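Local coordinates for protein GMP reductase (Trypanosoma brucei brucei, PDB 6JIG) that probably catalyses the NADPH-dependent deamination of GMP to IMP, and binds guanine nucleotides at a regulatory CBS module as well as in its catalytic barrel, at residues Ile105-Thr110 against Lys140-Ile145; Glu181-Met186 against Ser210-Leu215; Ala233-Lys238 against Lys273-Asp278; Asn243-Leu248 against Asp254-Asp259. The protein carries 1 engineered substitution. All coordinates share one frame; numbering follows the deposited sequence.

Overall arrangement
Interactions 1 and 2 come in series along the chain, followed by the barrel pair, in which interaction 4 lies between the two segments of interaction 3. Interactions 1 and 2 belong to the CBS module, with centres about 24 Å apart and nearest atoms about 9 Å apart; interaction 2 also carries residues that hold a GMP there. Interactions 3 and 4 lie in the eight-stranded parallel barrel, their centres about 6 Å apart, and share neighbouring strands 232-235 and 255-259. They meet directly, Leu275 of interaction 3 packing on Ala245 and Val258 of interaction 4. The centres of interactions 1 and 3 are about 44 Å apart, reflecting the separation of nucleotide-binding module from catalytic barrel.

Interaction 1: Ile105-Thr110 against Lys140-Ile145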
loop_
_atom_site.group_PDB
_atom_site.type_symbol
_atom_site.label_atom_id
_atom_site.label_comp_id
_atom_site.label_asym_id
_atom_site.label_seq_id
_atom_site.Cartn_x
_atom_site.Cartn_y
_atom_site.Cartn_z
ATOM N N ILE A 105 -1.292 62.751 9.843
ATOM C CA ILE A 105 -0.205 62.823 10.808
ATOM C C ILE A 105 0.059 64.297 11.075
ATOM O O ILE A 105 -0.318 65.165 10.285
ATOM C CB ILE A 105 1.056 62.099 10.284
ATOM C CG1 ILE A 105 2.037 61.816 11.422
ATOM C CG2 ILE A 105 1.691 62.889 9.139
ATOM C CD1 ILE A 105 3.179 60.936 11.016
ATOM N N LEU A 106 0.711 64.582 12.213
ATOM C CA LEU A 106 0.968 65.971 12.580
ATOM C C LEU A 106 2.412 66.353 12.265
ATOM O O LEU A 106 3.297 65.490 12.236
ATOM C CB LEU A 106 0.675 66.185 14.068
ATOM C CG LEU A 106 -0.699 65.645 14.484
ATOM C CD1 LEU A 106 -0.842 65.569 16.000
ATOM C CD2 LEU A 106 -1.819 66.473 13.879
ATOM N N PRO A 107 2.688 67.638 12.008
ATOM C CA PRO A 107 3.996 67.992 11.428
ATOM C C PRO A 107 5.169 67.812 12.373
ATOM O O PRO A 107 6.289 67.593 11.896
ATOM C CB PRO A 107 3.817 69.460 11.019
ATOM C CG PRO A 107 2.690 69.952 11.831
ATOM C CD PRO A 107 1.774 68.791 12.040
ATOM N N HIS A 108 4.963 67.886 13.689
ATOM C CA HIS A 108 6.068 67.745 14.632
ATOM C C HIS A 108 6.371 66.293 14.976
ATOM O O HIS A 108 7.274 66.035 15.778
ATOM C CB HIS A 108 5.779 68.532 15.916
ATOM C CG HIS A 108 5.648 70.010 15.707
ATOM N ND1 HIS A 108 6.187 70.662 14.619
ATOM C CD2 HIS A 108 5.029 70.963 16.446
ATOM C CE1 HIS A 108 5.905 71.950 14.694
ATOM N NE2 HIS A 108 5.203 72.159 15.793
ATOM N N GLU A 109 5.653 65.341 14.384
ATOM C CA GLU A 109 5.900 63.935 14.649
ATOM C C GLU A 109 7.149 63.464 13.902
ATOM O O GLU A 109 7.658 64.131 13.000
ATOM C CB GLU A 109 4.678 63.102 14.267
ATOM C CG GLU A 109 3.499 63.318 15.201
ATOM C CD GLU A 109 2.335 62.385 14.921
ATOM O OE1 GLU A 109 1.297 62.866 14.419
ATOM O OE2 GLU A 109 2.456 61.171 15.208
ATOM N N THR A 110 7.641 62.295 14.298
ATOM C CA THR A 110 8.889 61.753 13.783
ATOM C C THR A 110 8.640 60.824 12.599
ATOM O O THR A 110 7.520 60.364 12.356
ATOM C CB THR A 110 9.639 60.992 14.882
ATOM O OG1 THR A 110 8.956 59.765 15.163
ATOM C CG2 THR A 110 9.709 61.826 16.151
ATOM N N LYS A 140 -6.648 70.947 9.114
ATOM C CA LYS A 140 -6.181 71.904 8.121
ATOM C C LYS A 140 -4.961 71.317 7.417
ATOM O O LYS A 140 -3.985 70.940 8.070
ATOM C CB LYS A 140 -5.845 73.245 8.777
ATOM N N LEU A 141 -5.020 71.224 6.092
ATOM C CA LEU A 141 -4.006 70.498 5.335
ATOM C C LEU A 141 -2.719 71.314 5.252
ATOM O O LEU A 141 -2.720 72.437 4.736
ATOM C CB LEU A 141 -4.529 70.164 3.941
ATOM C CG LEU A 141 -3.610 69.317 3.058
ATOM C CD1 LEU A 141 -3.451 67.907 3.640
ATOM C CD2 LEU A 141 -4.140 69.257 1.637
ATOM N N LEU A 142 -1.618 70.741 5.742
ATOM C CA LEU A 142 -0.314 71.389 5.659
ATOM C C LEU A 142 0.592 70.783 4.602
ATOM O O LEU A 142 1.506 71.464 4.120
ATOM C CB LEU A 142 0.405 71.326 7.010
ATOM C CG LEU A 142 -0.436 71.698 8.230
ATOM C CD1 LEU A 142 0.362 71.540 9.518
ATOM C CD2 LEU A 142 -1.001 73.111 8.106
ATOM N N GLY A 143 0.372 69.526 4.237
ATOM C CA GLY A 143 1.222 68.886 3.259
ATOM C C GLY A 143 0.957 67.395 3.228
ATOM O O GLY A 143 -0.047 66.915 3.755
ATOM N N ILE A 144 1.888 66.672 2.622
ATOM C CA ILE A 144 1.712 65.245 2.394
ATOM C C ILE A 144 3.058 64.551 2.545
ATOM O O ILE A 144 4.100 65.096 2.162
ATOM C CB ILE A 144 1.085 64.985 1.006
ATOM C CG1 ILE A 144 0.662 63.519 0.859
ATOM C CG2 ILE A 144 2.030 65.405 -0.111
ATOM C CD1 ILE A 144 -0.052 63.234 -0.434
ATOM N N ILE A 145 3.039 63.348 3.114
ATOM C CA ILE A 145 4.249 62.555 3.281
ATOM C C ILE A 145 3.975 61.124 2.831
ATOM O O ILE A 145 2.929 60.545 3.151
ATOM C CB ILE A 145 4.762 62.618 4.740
ATOM C CG1 ILE A 145 6.183 62.055 4.849
ATOM C CG2 ILE A 145 3.796 61.945 5.695
ATOM C CD1 ILE A 145 6.951 62.610 6.030
#
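Pro107 and Ile105 rest on Leu142 and Ile145, joining the end of strand 104-105 and the loop that follows it to strand 141-146 within a CBS domain. The contact is apolar and comes in two separate patches. In the first, methyl CD1 of Leu142 meets the proline ring, 3.6 Å from Pro107 CG, with Pro107 CD slightly farther off; ring and leucine branch lie at a slant to one another. Leu142 forms, with Gly143, a classic beta bulge opposite Val132.

The loop keeps its shape through a type I turn from Leu106 to Glu109, closed by Glu109 N to Leu106 O at 3.2 Å. The carboxylate of Glu109 folds back over the same turn: Leu106 N donates to Glu109 OE1 over 2.9 Å, arriving on the anti side and 32° out of the carboxylate plane.

The second patch is buried. Ile105 and Ile145 both carry CG1 opposite the backbone N (chi1 -163° and -167°), which leaves each CG2 branch turned to the other residue. Val159 of helix 159-162 also packs on Ile105, while across the contact Ile105 CG2 lies 4.1 Å from Ile145 CG2.

Interaction 2: Glu181-Met186 against Ser210-Leu215; sequences EVTHLM and SDVVKL. With 5GP (guanosine-5'-monophosphate), chain C.
Val182 is the first residue of 181-186 to touch the other helix: its CG1 methyl lies 3.8 Å from Val212 CG2, the two valines passing side by side and pointing opposite ways. A chi1 of 81° tucks CG1 of Val182 over the backbone, flanked by N and C, and Val207 and Val194 of the neighbouring strands pack on the same side chain.

Thr183 comes next, slanting across the other branch of Val212, with Thr183 OG1 3.4 Å from Val212 CG1. This hydroxyl has its polar partner within its own helix, a hydrogen bond to the carbonyl oxygen of Leu179, so toward Val212 it serves as a packing surface. One turn after Val182, Met186 sends out an extended chain that meets Val212 tip to tip, its SD 3.9 Å from Val212 CG2. Val182, Thr183 and Met186 thus all converge on Val212.

These are two helices of a CBS domain, with short axes crossing at -127° and 10.7 Å apart at their closest. Leu152 of the second subunit packs on Thr183, Met186 and Val212, so the interface extends into the oligomer.

Helix 209-216 turns other side chains to a bound GMP. Ser210 OG donates to phosphate oxygen O1P over 2.8 Å, and the Asp211 carboxylate faces the ribose diol; O2' of the GMP appears to donate to Asp211 OD2, at a distance of 2.5 Å that is suspiciously short. The nucleotide is held further by Arg103 N, Ala94 O and Arg93 NE, and Lys214 NZ approaches O3' to 3.7 Å.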
loop_
_atom_site.group_PDB
_atom_site.type_symbol
_atom_site.label_atom_id
_atom_site.label_comp_id
_atom_site.label_asym_id
_atom_site.label_seq_id
_atom_site.Cartn_x
_atom_site.Cartn_y
_atom_site.Cartn_z
ATOM N N GLU A 181 -12.239 64.348 -14.353
ATOM C CA GLU A 181 -11.670 65.606 -13.878
ATOM C C GLU A 181 -10.449 65.365 -13.001
ATOM O O GLU A 181 -9.430 66.055 -13.144
ATOM C CB GLU A 181 -12.719 66.422 -13.121
ATOM C CG GLU A 181 -12.199 67.752 -12.541
ATOM C CD GLU A 181 -11.418 68.614 -13.555
ATOM O OE1 GLU A 181 -11.713 68.560 -14.771
ATOM O OE2 GLU A 181 -10.505 69.360 -13.132
ATOM N N VAL A 182 -10.521 64.392 -12.091
ATOM C CA VAL A 182 -9.362 64.149 -11.240
ATOM C C VAL A 182 -8.229 63.527 -12.047
ATOM O O VAL A 182 -7.050 63.778 -11.766
ATOM C CB VAL A 182 -9.758 63.301 -10.015
ATOM C CG1 VAL A 182 -9.831 61.806 -10.361
ATOM C CG2 VAL A 182 -8.803 63.574 -8.848
ATOM N N THR A 183 -8.558 62.757 -13.090
ATOM C CA THR A 183 -7.528 62.243 -13.988
ATOM C C THR A 183 -6.788 63.391 -14.663
ATOM O O THR A 183 -5.557 63.370 -14.792
ATOM C CB THR A 183 -8.160 61.328 -15.040
ATOM O OG1 THR A 183 -8.772 60.201 -14.402
ATOM C CG2 THR A 183 -7.116 60.840 -16.032
ATOM N N HIS A 184 -7.536 64.402 -15.096
ATOM C CA HIS A 184 -6.929 65.582 -15.689
ATOM C C HIS A 184 -6.036 66.309 -14.691
ATOM O O HIS A 184 -4.927 66.735 -15.036
ATOM C CB HIS A 184 -8.031 66.501 -16.207
ATOM C CG HIS A 184 -7.551 67.867 -16.572
ATOM N ND1 HIS A 184 -6.869 68.126 -17.740
ATOM C CD2 HIS A 184 -7.659 69.050 -15.923
ATOM C CE1 HIS A 184 -6.581 69.415 -17.798
ATOM N NE2 HIS A 184 -7.045 69.996 -16.704
ATOM N N LEU A 185 -6.493 66.460 -13.445
ATOM C CA LEU A 185 -5.672 67.147 -12.450
ATOM C C LEU A 185 -4.374 66.396 -12.191
ATOM O O LEU A 185 -3.316 67.011 -12.008
ATOM C CB LEU A 185 -6.441 67.317 -11.144
ATOM C CG LEU A 185 -7.652 68.235 -11.151
ATOM C CD1 LEU A 185 -8.264 68.283 -9.753
ATOM C CD2 LEU A 185 -7.243 69.624 -11.625
ATOM N N MET A 186 -4.439 65.066 -12.150
ATOM C CA MET A 186 -3.230 64.280 -11.934
ATOM C C MET A 186 -2.308 64.348 -13.144
ATOM O O MET A 186 -1.090 64.480 -12.994
ATOM C CB MET A 186 -3.599 62.829 -11.615
ATOM C CG MET A 186 -4.199 62.672 -10.226
ATOM S SD MET A 186 -4.860 61.021 -9.889
ATOM C CE MET A 186 -5.220 61.232 -8.146
ATOM N N SER A 210 -3.502 55.412 -7.587
ATOM C CA SER A 210 -3.739 53.966 -7.580
ATOM C C SER A 210 -5.207 53.651 -7.813
ATOM O O SER A 210 -5.547 52.747 -8.582
ATOM C CB SER A 210 -3.284 53.354 -6.249
ATOM O OG SER A 210 -1.892 53.508 -6.060
ATOM N N ASP A 211 -6.088 54.374 -7.127
ATOM C CA ASP A 211 -7.522 54.151 -7.272
ATOM C C ASP A 211 -8.011 54.588 -8.644
ATOM O O ASP A 211 -8.861 53.928 -9.246
ATOM C CB ASP A 211 -8.274 54.904 -6.180
ATOM C CG ASP A 211 -8.124 54.268 -4.820
ATOM O OD1 ASP A 211 -8.118 53.022 -4.741
ATOM O OD2 ASP A 211 -8.031 55.008 -3.819
ATOM N N VAL A 212 -7.493 55.710 -9.145
ATOM C CA VAL A 212 -7.892 56.196 -10.463
ATOM C C VAL A 212 -7.502 55.194 -11.537
ATOM O O VAL A 212 -8.296 54.875 -12.432
ATOM C CB VAL A 212 -7.272 57.582 -10.730
ATOM C CG1 VAL A 212 -7.440 57.969 -12.191
ATOM C CG2 VAL A 212 -7.902 58.631 -9.810
ATOM N N VAL A 213 -6.275 54.676 -11.465
ATOM C CA VAL A 213 -5.833 53.688 -12.448
ATOM C C VAL A 213 -6.757 52.475 -12.442
ATOM O O VAL A 213 -7.169 51.986 -13.499
ATOM C CB VAL A 213 -4.369 53.292 -12.179
ATOM C CG1 VAL A 213 -4.017 51.985 -12.884
ATOM C CG2 VAL A 213 -3.445 54.404 -12.624
ATOM N N LYS A 214 -7.109 51.980 -11.255
ATOM C CA LYS A 214 -8.005 50.829 -11.167
ATOM C C LYS A 214 -9.358 51.127 -11.809
ATOM O O LYS A 214 -9.900 50.297 -12.549
ATOM C CB LYS A 214 -8.193 50.416 -9.707
ATOM C CG LYS A 214 -7.004 49.700 -9.086
ATOM C CD LYS A 214 -7.275 49.393 -7.617
ATOM C CE LYS A 214 -6.072 48.734 -6.940
ATOM N NZ LYS A 214 -6.024 49.104 -5.488
ATOM N N LEU A 215 -9.928 52.302 -11.517
ATOM C CA LEU A 215 -11.245 52.646 -12.051
ATOM C C LEU A 215 -11.205 52.871 -13.555
ATOM O O LEU A 215 -12.216 52.674 -14.241
ATOM C CB LEU A 215 -11.782 53.884 -11.339
ATOM C CG LEU A 215 -12.135 53.590 -9.886
ATOM C CD1 LEU A 215 -12.214 54.863 -9.066
ATOM C CD2 LEU A 215 -13.445 52.811 -9.823
HETATM P P 5GP C . -0.854 53.521 -2.301
HETATM O O1P 5GP C . -0.532 54.029 -3.688
HETATM O O2P 5GP C . -1.270 54.595 -1.317
HETATM O O3P 5GP C . -0.022 52.362 -1.786
HETATM O "O5'" 5GP C . -2.279 52.853 -2.462
HETATM C "C5'" 5GP C . -3.353 53.417 -1.748
HETATM C "C4'" 5GP C . -4.498 52.463 -1.628
HETATM O "O4'" 5GP C . -4.900 52.436 -0.226
HETATM C "C3'" 5GP C . -5.715 52.929 -2.423
HETATM O "O3'" 5GP C . -6.442 51.815 -2.943
HETATM C "C2'" 5GP C . -6.524 53.676 -1.367
HETATM O "O2'" 5GP C . -7.901 53.815 -1.637
HETATM C "C1'" 5GP C . -6.248 52.839 -0.117
HETATM N N9 5GP C . -6.436 53.608 1.111
HETATM C C8 5GP C . -7.418 53.384 1.998
HETATM N N7 5GP C . -7.353 54.302 2.978
HETATM C C5 5GP C . -6.328 55.140 2.685
HETATM C C6 5GP C . -5.810 56.255 3.329
HETATM O O6 5GP C . -6.320 56.651 4.398
HETATM N N1 5GP C . -4.765 56.897 2.794
HETATM C C2 5GP C . -4.204 56.478 1.650
HETATM N N2 5GP C . -3.146 57.173 1.155
HETATM N N3 5GP C . -4.684 55.378 0.991
HETATM C C4 5GP C . -5.750 54.702 1.499
#

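Interaction 3: Ala233-Lys238 against Lys273-Asp278; sequences AAVGVK and KRLKGD
Arg274 and Leu275, near the end of helix 266-277, reach across to Val235, the last residue of strand 232-235, and Val237 in the loop after it. The fold is the TIM barrel of the IMPDH/GMPR family, and the helix lies outside the barrel wall.

Arg274 comes first and makes its approach through water. CG runs opposite the backbone N (chi1 -169°), and the chain then bends at chi3 (46°), bringing the guanidinium alongside the loop that follows the strand. The direct separation, Arg274 NH2 to Val237 O, is 4.0 Å, too long for a hydrogen bond. A water closes the gap: it accepts from Arg274 NH2 at 2.9 Å, in the plane of the guanidinium and at its edge, and donates to Val237 O at 2.7 Å. An exposed arginine and a backbone carbonyl are in this way tied by one shared solvent molecule. Val237 itself packs on Ile260, which is predicted to bind the NAD cofactor.

Leu275 follows, pointing inward to the barrel wall. It is buried, but its touch on Val235 is light; Val258 of strand 255-259, Ala245 of helix 239-251 and Ile286 of strand 285-291 also pack on this side chain. Val235 meets it from the strand, and the pair just makes contact, Val235 CG2 lying 4.5 Å from Leu275 CD1.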
loop_
_atom_site.group_PDB
_atom_site.type_symbol
_atom_site.label_atom_id
_atom_site.label_comp_id
_atom_site.label_asym_id
_atom_site.label_seq_id
_atom_site.Cartn_x
_atom_site.Cartn_y
_atom_site.Cartn_z
ATOM N N ALA A 233 -22.002 39.545 4.271
ATOM C CA ALA A 233 -21.727 39.038 5.604
ATOM C C ALA A 233 -22.864 38.134 6.053
ATOM O O ALA A 233 -24.036 38.423 5.781
ATOM C CB ALA A 233 -21.534 40.193 6.598
ATOM N N ALA A 234 -22.507 37.034 6.732
ATOM C CA ALA A 234 -23.465 36.067 7.241
ATOM C C ALA A 234 -23.917 36.444 8.646
ATOM O O ALA A 234 -23.149 37.005 9.432
ATOM C CB ALA A 234 -22.860 34.661 7.274
ATOM N N VAL A 235 -25.182 36.139 8.938
ATOM C CA VAL A 235 -25.777 36.218 10.269
ATOM C C VAL A 235 -26.589 34.956 10.516
ATOM O O VAL A 235 -27.004 34.262 9.586
ATOM C CB VAL A 235 -26.694 37.446 10.440
ATOM C CG1 VAL A 235 -25.927 38.727 10.167
ATOM C CG2 VAL A 235 -27.931 37.316 9.540
ATOM N N GLY A 236 -26.837 34.681 11.791
ATOM C CA GLY A 236 -27.697 33.594 12.214
ATOM C C GLY A 236 -29.125 34.049 12.422
ATOM O O GLY A 236 -29.585 35.027 11.823
ATOM N N VAL A 237 -29.845 33.335 13.289
ATOM C CA VAL A 237 -31.279 33.562 13.414
ATOM C C VAL A 237 -31.652 33.805 14.872
ATOM O O VAL A 237 -32.839 33.818 15.217
ATOM C CB VAL A 237 -32.091 32.379 12.851
ATOM C CG1 VAL A 237 -31.804 32.202 11.359
ATOM C CG2 VAL A 237 -31.786 31.101 13.630
ATOM N N LYS A 238 -30.648 33.973 15.729
ATOM C CA LYS A 238 -30.893 34.185 17.147
ATOM C C LYS A 238 -31.191 35.663 17.413
ATOM O O LYS A 238 -30.996 36.532 16.555
ATOM C CB LYS A 238 -29.700 33.711 17.975
ATOM C CG LYS A 238 -29.558 32.191 18.072
ATOM N N LYS A 273 -38.036 37.886 7.868
ATOM C CA LYS A 273 -39.089 38.876 8.081
ATOM C C LYS A 273 -38.608 40.009 8.981
ATOM O O LYS A 273 -38.902 41.182 8.723
ATOM C CB LYS A 273 -40.326 38.209 8.678
ATOM C CG LYS A 273 -41.126 37.379 7.676
ATOM C CD LYS A 273 -42.337 36.733 8.347
ATOM C CE LYS A 273 -43.226 36.017 7.328
ATOM N NZ LYS A 273 -44.242 35.120 7.970
ATOM N N ARG A 274 -37.862 39.675 10.037
ATOM C CA ARG A 274 -37.340 40.701 10.936
ATOM C C ARG A 274 -36.370 41.628 10.216
ATOM O O ARG A 274 -36.397 42.849 10.421
ATOM C CB ARG A 274 -36.658 40.046 12.134
ATOM C CG ARG A 274 -36.308 40.999 13.259
ATOM C CD ARG A 274 -36.346 40.278 14.612
ATOM N NE ARG A 274 -35.657 38.992 14.551
ATOM C CZ ARG A 274 -36.244 37.798 14.656
ATOM N NH1 ARG A 274 -37.557 37.700 14.845
ATOM N NH2 ARG A 274 -35.509 36.694 14.567
ATOM N N LEU A 275 -35.507 41.065 9.369
ATOM C CA LEU A 275 -34.519 41.869 8.662
ATOM C C LEU A 275 -35.177 42.777 7.630
ATOM O O LEU A 275 -34.752 43.925 7.447
ATOM C CB LEU A 275 -33.481 40.961 7.997
ATOM C CG LEU A 275 -32.568 40.243 8.994
ATOM C CD1 LEU A 275 -31.807 39.129 8.292
ATOM C CD2 LEU A 275 -31.602 41.228 9.648
ATOM N N LYS A 276 -36.205 42.287 6.936
ATOM C CA LYS A 276 -36.899 43.152 5.991
ATOM C C LYS A 276 -37.763 44.175 6.713
ATOM O O LYS A 276 -38.062 45.229 6.144
ATOM C CB LYS A 276 -37.770 42.335 5.022
ATOM C CG LYS A 276 -37.031 41.288 4.167
ATOM C CD LYS A 276 -36.075 41.924 3.157
ATOM C CE LYS A 276 -36.744 42.226 1.827
ATOM N NZ LYS A 276 -35.811 42.965 0.943
ATOM N N GLY A 277 -38.159 43.890 7.955
ATOM C CA GLY A 277 -39.044 44.779 8.685
ATOM C C GLY A 277 -38.372 45.918 9.419
ATOM O O GLY A 277 -39.068 46.834 9.873
ATOM N N ASP A 278 -37.043 45.888 9.551
ATOM C CA ASP A 278 -36.314 46.919 10.273
ATOM C C ASP A 278 -35.585 47.817 9.290
ATOM O O ASP A 278 -34.777 47.312 8.494
ATOM C CB ASP A 278 -35.319 46.289 11.240
ATOM C CG ASP A 278 -34.803 47.271 12.286
ATOM O OD1 ASP A 278 -34.352 48.370 11.913
ATOM O OD2 ASP A 278 -34.841 46.938 13.488
HETATM O O HOH W 1 -35.290 33.836 14.081
#

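Interaction 4: Asn243-Leu248 against Asp254-Asp259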
loop_
_atom_site.group_PDB
_atom_site.type_symbol
_atom_site.label_atom_id
_atom_site.label_comp_id
_atom_site.label_asym_id
_atom_site.label_seq_id
_atom_site.Cartn_x
_atom_site.Cartn_y
_atom_site.Cartn_z
ATOM N N ASN A 243 -28.732 42.287 16.234
ATOM C CA ASN A 243 -27.724 43.289 16.564
ATOM C C ASN A 243 -26.509 43.175 15.648
ATOM O O ASN A 243 -25.995 44.187 15.157
ATOM C CB ASN A 243 -27.306 43.145 18.025
ATOM C CG ASN A 243 -26.577 44.363 18.536
ATOM O OD1 ASN A 243 -25.361 44.331 18.755
ATOM N ND2 ASN A 243 -27.314 45.464 18.716
ATOM N N ARG A 244 -26.035 41.947 15.410
ATOM C CA ARG A 244 -24.949 41.736 14.457
ATOM C C ARG A 244 -25.311 42.289 13.082
ATOM O O ARG A 244 -24.512 42.984 12.447
ATOM C CB ARG A 244 -24.620 40.242 14.378
ATOM C CG ARG A 244 -23.452 39.890 13.469
ATOM C CD ARG A 244 -23.271 38.377 13.396
ATOM N NE ARG A 244 -22.838 37.827 14.676
ATOM C CZ ARG A 244 -21.569 37.606 14.998
ATOM N NH1 ARG A 244 -20.610 37.887 14.123
ATOM N NH2 ARG A 244 -21.250 37.089 16.180
ATOM N N ALA A 245 -26.522 41.992 12.607
ATOM C CA ALA A 245 -26.941 42.452 11.286
ATOM C C ALA A 245 -26.919 43.971 11.197
ATOM O O ALA A 245 -26.449 44.546 10.205
ATOM C CB ALA A 245 -28.342 41.937 10.977
ATOM N N ILE A 246 -27.475 44.637 12.207
ATOM C CA ILE A 246 -27.521 46.099 12.186
ATOM C C ILE A 246 -26.115 46.665 12.076
ATOM O O ILE A 246 -25.841 47.544 11.251
ATOM C CB ILE A 246 -28.246 46.630 13.437
ATOM C CG1 ILE A 246 -29.758 46.474 13.285
ATOM C CG2 ILE A 246 -27.889 48.107 13.674
ATOM C CD1 ILE A 246 -30.494 46.279 14.618
ATOM N N ARG A 247 -25.196 46.147 12.891
ATOM C CA ARG A 247 -23.830 46.662 12.900
ATOM C C ARG A 247 -23.070 46.317 11.621
ATOM O O ARG A 247 -22.238 47.113 11.164
ATOM C CB ARG A 247 -23.112 46.147 14.145
ATOM C CG ARG A 247 -23.748 46.722 15.435
ATOM C CD ARG A 247 -23.212 46.105 16.713
ATOM N NE ARG A 247 -21.763 46.216 16.799
ATOM C CZ ARG A 247 -21.031 45.667 17.764
ATOM N NH1 ARG A 247 -21.623 44.982 18.734
ATOM N NH2 ARG A 247 -19.707 45.798 17.755
ATOM N N LEU A 248 -23.341 45.152 11.021
ATOM C CA LEU A 248 -22.724 44.831 9.736
ATOM C C LEU A 248 -23.161 45.806 8.652
ATOM O O LEU A 248 -22.341 46.249 7.838
ATOM C CB LEU A 248 -23.080 43.402 9.321
ATOM C CG LEU A 248 -22.408 42.273 10.102
ATOM C CD1 LEU A 248 -23.095 40.941 9.811
ATOM C CD2 LEU A 248 -20.927 42.206 9.743
ATOM N N ASP A 254 -22.888 44.944 1.870
ATOM C CA ASP A 254 -23.709 45.173 0.693
ATOM C C ASP A 254 -24.882 44.209 0.592
ATOM O O ASP A 254 -25.885 44.537 -0.055
ATOM C CB ASP A 254 -22.838 45.079 -0.557
ATOM C CG ASP A 254 -21.767 46.145 -0.579
ATOM O OD1 ASP A 254 -22.155 47.326 -0.723
ATOM O OD2 ASP A 254 -20.558 45.824 -0.422
ATOM N N VAL A 255 -24.765 43.028 1.204
ATOM C CA VAL A 255 -25.859 42.071 1.345
ATOM C C VAL A 255 -25.659 41.352 2.664
ATOM O O VAL A 255 -24.537 41.236 3.171
ATOM C CB VAL A 255 -25.935 41.021 0.201
ATOM C CG1 VAL A 255 -26.256 41.666 -1.120
ATOM C CG2 VAL A 255 -24.631 40.237 0.093
ATOM N N LEU A 256 -26.753 40.863 3.220
ATOM C CA LEU A 256 -26.698 39.987 4.377
ATOM C C LEU A 256 -27.131 38.590 3.954
ATOM O O LEU A 256 -28.009 38.431 3.102
ATOM C CB LEU A 256 -27.618 40.476 5.496
ATOM C CG LEU A 256 -27.241 41.804 6.150
ATOM C CD1 LEU A 256 -28.332 42.216 7.114
ATOM C CD2 LEU A 256 -25.902 41.680 6.859
ATOM N N VAL A 257 -26.528 37.577 4.567
ATOM C CA VAL A 257 -26.869 36.187 4.270
ATOM C C VAL A 257 -27.310 35.523 5.567
ATOM O O VAL A 257 -26.482 35.263 6.448
ATOM C CB VAL A 257 -25.700 35.422 3.636
ATOM C CG1 VAL A 257 -26.122 33.972 3.325
ATOM C CG2 VAL A 257 -25.184 36.151 2.385
ATOM N N VAL A 258 -28.606 35.245 5.682
ATOM C CA VAL A 258 -29.134 34.434 6.776
ATOM C C VAL A 258 -28.779 32.988 6.474
ATOM O O VAL A 258 -29.224 32.442 5.464
ATOM C CB VAL A 258 -30.654 34.595 6.910
ATOM C CG1 VAL A 258 -31.177 33.677 8.002
ATOM C CG2 VAL A 258 -31.007 36.026 7.188
ATOM N N ASP A 259 -27.996 32.359 7.350
ATOM C CA ASP A 259 -27.402 31.066 7.012
ATOM C C ASP A 259 -27.536 30.121 8.193
ATOM O O ASP A 259 -26.846 30.284 9.204
ATOM C CB ASP A 259 -25.935 31.219 6.601
ATOM C CG ASP A 259 -25.394 29.968 5.908
ATOM O OD1 ASP A 259 -26.112 28.945 5.872
ATOM O OD2 ASP A 259 -24.257 29.990 5.407
#
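Leu256 of strand 255-259 makes both apolar contacts with helix 239-251, dividing its two methyls between two residues one turn apart. Leu256 CD1 lies 3.9 Å from Ala245 CB, where the small side chain lets the strand come close; the CA atoms of Ala245 and Leu256 are 7.3 Å apart, the nearest pair between the segments. The other methyl, Leu256 CD2, goes to Leu248, at 4.1 Å from both its CB and its CD1. Both leucines place CG beside the backbone N (chi1 -66° for Leu256 and -72° for Leu248), and the two side chains meet at an angle, with the flank of Leu248 against the branch of Leu256.

This is the second half of a beta-alpha-beta crossover, strand 232-235 to helix 239-251 to strand 255-259, the repeating element of the TIM barrel. The helix returns over the outside of the wall, and its apolar face also lies on the first strand: Ala245 touches Val235, and Leu248 packs on both Ala233 and Val235, while Ile286 on the next strand of the barrel continues the layer beside Leu256.

Polar interactions sit around this apolar layer. Helix 243-248 keeps its own backbone bonds, among them Leu248 N to Arg244 O at 2.8 Å. Arg244 is buried, and its guanidinium is bound by Gln84 and the carbonyl of Cys79. At the two ends of the strand segment, the carboxylate of Asp254 forms a salt bridge with Lys92, and that of Asp259, predicted to bind NAD, pairs with Lys309 and receives a hydrogen bond from Asn53.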